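Local coordinates for pyrrolysyl-tRNA synthetase (Desulfitobacterium hafniense, PDB 3DSQ), which probably attaches pyrrolysine to its cognate tRNA at the expense of ATP, working as a homodimeric class II aminoacyl-tRNA synthetase, at residues Gln189-Met194 against Pro249-Gly254. Sequence-based numbering, arbitrary orientation.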
ATOM      1  N   GLN B 189     -29.090   7.943  -2.887  1.00 42.28           N
ATOM      2  CA  GLN B 189     -28.724   8.849  -1.797  1.00 43.64           C
ATOM      3  C   GLN B 189     -27.482   8.358  -1.045  1.00 42.72           C
ATOM      4  O   GLN B 189     -26.711   9.160  -0.527  1.00 42.21           O
ATOM      5  CB  GLN B 189     -29.899   9.024  -0.825  1.00 44.97           C
ATOM      6  CG  GLN B 189     -29.546   9.761   0.478  1.00 51.23           C
ATOM      7  CD  GLN B 189     -29.055  11.193   0.260  1.00 53.65           C
ATOM      8  OE1 GLN B 189     -29.830  12.088  -0.085  1.00 55.57           O
ATOM      9  NE2 GLN B 189     -27.760  11.409   0.461  1.00 55.64           N
ATOM     10  N   ARG B 190     -27.289   7.043  -0.972  1.00 43.15           N
ATOM     11  CA  ARG B 190     -26.108   6.505  -0.302  1.00 42.29           C
ATOM     12  C   ARG B 190     -24.872   6.896  -1.092  1.00 40.30           C
ATOM     13  O   ARG B 190     -23.889   7.371  -0.530  1.00 41.60           O
ATOM     14  CB  ARG B 190     -26.170   4.984  -0.208  1.00 44.80           C
ATOM     15  CG  ARG B 190     -26.873   4.463   1.017  1.00 48.58           C
ATOM     16  CD  ARG B 190     -26.212   4.929   2.306  1.00 48.60           C
ATOM     17  NE  ARG B 190     -26.670   4.111   3.426  1.00 51.06           N
ATOM     18  CZ  ARG B 190     -27.948   3.938   3.756  1.00 51.25           C
ATOM     19  NH1 ARG B 190     -28.898   4.537   3.055  1.00 50.40           N
ATOM     20  NH2 ARG B 190     -28.275   3.143   4.769  1.00 51.32           N
ATOM     21  N   LEU B 191     -24.920   6.677  -2.402  1.00 39.32           N
ATOM     22  CA  LEU B 191     -23.806   7.039  -3.260  1.00 38.81           C
ATOM     23  C   LEU B 191     -23.461   8.507  -3.022  1.00 39.86           C
ATOM     24  O   LEU B 191     -22.287   8.868  -2.949  1.00 38.44           O
ATOM     25  CB  LEU B 191     -24.159   6.789  -4.730  1.00 36.52           C
ATOM     26  CG  LEU B 191     -24.136   5.298  -5.112  1.00 37.92           C
ATOM     27  CD1 LEU B 191     -24.453   5.125  -6.588  1.00 35.38           C
ATOM     28  CD2 LEU B 191     -22.755   4.709  -4.800  1.00 34.96           C
ATOM     29  N   GLU B 192     -24.486   9.350  -2.892  1.00 40.85           N
ATOM     30  CA  GLU B 192     -24.268  10.770  -2.628  1.00 41.12           C
ATOM     31  C   GLU B 192     -23.557  10.935  -1.292  1.00 40.86           C
ATOM     32  O   GLU B 192     -22.550  11.634  -1.201  1.00 41.46           O
ATOM     33  CB  GLU B 192     -25.594  11.536  -2.565  1.00 43.26           C
ATOM     34  CG  GLU B 192     -26.157  11.990  -3.900  1.00 44.66           C
ATOM     35  CD  GLU B 192     -27.222  13.072  -3.729  1.00 47.25           C
ATOM     36  OE1 GLU B 192     -28.229  12.824  -3.026  1.00 47.17           O
ATOM     37  OE2 GLU B 192     -27.047  14.171  -4.295  1.00 46.35           O
ATOM     38  N   ASP B 193     -24.093  10.296  -0.255  1.00 40.97           N
ATOM     39  CA  ASP B 193     -23.501  10.371   1.075  1.00 41.29           C
ATOM     40  C   ASP B 193     -22.022  10.002   1.025  1.00 41.95           C
ATOM     41  O   ASP B 193     -21.168  10.740   1.519  1.00 43.08           O
ATOM     42  CB  ASP B 193     -24.206   9.418   2.043  1.00 42.46           C
ATOM     43  CG  ASP B 193     -25.674   9.753   2.244  1.00 46.25           C
ATOM     44  OD1 ASP B 193     -26.022  10.959   2.264  1.00 47.15           O
ATOM     45  OD2 ASP B 193     -26.474   8.803   2.403  1.00 44.88           O
ATOM     46  N   MET B 194     -21.731   8.848   0.434  1.00 40.32           N
ATOM     47  CA  MET B 194     -20.361   8.365   0.316  1.00 39.46           C
ATOM     48  C   MET B 194     -19.474   9.385  -0.379  1.00 36.31           C
ATOM     49  O   MET B 194     -18.395   9.705   0.101  1.00 36.64           O
ATOM     50  CB  MET B 194     -20.334   7.053  -0.466  1.00 40.34           C
ATOM     51  CG  MET B 194     -21.228   5.979   0.118  1.00 42.68           C
ATOM     52  SD  MET B 194     -21.104   4.437  -0.802  1.00 44.94           S
ATOM     53  CE  MET B 194     -20.544   3.351   0.468  1.00 41.91           C
ATOM     54  N   PRO B 249     -29.334  -5.656  -2.434  1.00 38.08           N
ATOM     55  CA  PRO B 249     -29.027  -4.402  -3.121  1.00 35.49           C
ATOM     56  C   PRO B 249     -27.725  -3.888  -2.520  1.00 33.70           C
ATOM     57  O   PRO B 249     -27.385  -4.251  -1.397  1.00 33.58           O
ATOM     58  CB  PRO B 249     -30.207  -3.510  -2.757  1.00 35.04           C
ATOM     59  CG  PRO B 249     -31.321  -4.484  -2.577  1.00 37.87           C
ATOM     60  CD  PRO B 249     -30.660  -5.594  -1.797  1.00 37.72           C
ATOM     61  N   TRP B 250     -26.997  -3.056  -3.256  1.00 31.85           N
ATOM     62  CA  TRP B 250     -25.745  -2.510  -2.737  1.00 31.43           C
ATOM     63  C   TRP B 250     -25.292  -1.295  -3.521  1.00 30.49           C
ATOM     64  O   TRP B 250     -25.796  -1.015  -4.603  1.00 31.86           O
ATOM     65  CB  TRP B 250     -24.622  -3.560  -2.778  1.00 29.97           C
ATOM     66  CG  TRP B 250     -24.336  -4.101  -4.170  1.00 30.12           C
ATOM     67  CD1 TRP B 250     -24.801  -5.268  -4.706  1.00 31.24           C
ATOM     68  CD2 TRP B 250     -23.535  -3.486  -5.188  1.00 29.70           C
ATOM     69  NE1 TRP B 250     -24.338  -5.422  -5.992  1.00 28.38           N
ATOM     70  CE2 TRP B 250     -23.561  -4.341  -6.314  1.00 30.66           C
ATOM     71  CE3 TRP B 250     -22.797  -2.295  -5.259  1.00 31.75           C
ATOM     72  CZ2 TRP B 250     -22.877  -4.045  -7.502  1.00 29.52           C
ATOM     73  CZ3 TRP B 250     -22.114  -2.000  -6.443  1.00 32.69           C
ATOM     74  CH2 TRP B 250     -22.163  -2.877  -7.548  1.00 29.73           C
ATOM     75  N   VAL B 251     -24.333  -0.572  -2.958  1.00 30.69           N
ATOM     76  CA  VAL B 251     -23.766   0.588  -3.620  1.00 29.24           C
ATOM     77  C   VAL B 251     -22.275   0.558  -3.371  1.00 29.33           C
ATOM     78  O   VAL B 251     -21.816   0.091  -2.332  1.00 28.81           O
ATOM     79  CB  VAL B 251     -24.343   1.921  -3.089  1.00 29.50           C
ATOM     80  CG1 VAL B 251     -25.827   2.019  -3.445  1.00 30.61           C
ATOM     81  CG2 VAL B 251     -24.123   2.030  -1.586  1.00 26.64           C
ATOM     82  N   GLY B 252     -21.518   1.044  -4.345  1.00 30.40           N
ATOM     83  CA  GLY B 252     -20.081   1.077  -4.213  1.00 30.13           C
ATOM     84  C   GLY B 252     -19.555   2.259  -4.994  1.00 30.95           C
ATOM     85  O   GLY B 252     -20.038   2.561  -6.087  1.00 31.20           O
ATOM     86  N   LEU B 253     -18.559   2.928  -4.434  1.00 30.51           N
ATOM     87  CA  LEU B 253     -17.973   4.086  -5.079  1.00 30.30           C
ATOM     88  C   LEU B 253     -16.464   3.910  -5.054  1.00 29.01           C
ATOM     89  O   LEU B 253     -15.897   3.556  -4.019  1.00 28.07           O
ATOM     90  CB  LEU B 253     -18.381   5.353  -4.316  1.00 30.61           C
ATOM     91  CG  LEU B 253     -18.145   6.731  -4.935  1.00 34.70           C
ATOM     92  CD1 LEU B 253     -18.897   6.864  -6.248  1.00 35.73           C
ATOM     93  CD2 LEU B 253     -18.618   7.807  -3.947  1.00 36.10           C
ATOM     94  N   GLY B 254     -15.822   4.144  -6.195  1.00 29.05           N
ATOM     95  CA  GLY B 254     -14.379   4.016  -6.263  1.00 28.88           C
ATOM     96  C   GLY B 254     -13.663   5.284  -6.689  1.00 28.54           C
ATOM     97  O   GLY B 254     -14.087   5.954  -7.625  1.00 30.17           O
TER
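R190 brings only the root of its side chain to V251, with CB 3.8 Å from CG2; its flat guanidinium group, led away by a bend at chi2 (-59°), forms salt bridges with E179 through NE and with E186 through NH1. The other flat group, the indole of W250, points from the strand to the opposite side, where it meets the ring of W139 at an angle and has the backbone N of G252 in plane at its own edge; NE1 is hydrogen-bonded to D241. On the strand's other face, helix 187-201 packs on strand 250-256 of the largely antiparallel sheet at the heart of the class II synthetase fold. The short axes run 8.3 Å apart at 32°; no hydrogen bond crosses between them, and the contact is van der Waals packing, mostly of apolar side chains.

V251 and L253 both face the helix. The beta-branched valine suits an extended backbone and offers a compact two-pronged surface: CB meets CD2 of L191 at 3.6 Å, while CG2 touches both R190 CB and M194 SD. L191 and V251 lie alongside each other pointing opposite ways, and CD2 of the leucine also comes near the carbonyl O of G252. M194 suits a place one turn further along because its long, unbranched chain can lay sulfur 3.9 Å from V251 CG2.

G252 and G254 present no side chains on the strand's far face. With the following helix 257-265 this glycine-rich strand matches class II motif 3, whose far face probably borders the ATP site. L253, whose CB points to the helix, carries its branched end to the backbone there: with CG anti to the backbone N (chi1 -167°), its CD2 rests 4.0 Å from M194 CB and 3.9 Å from the backbone O of L191.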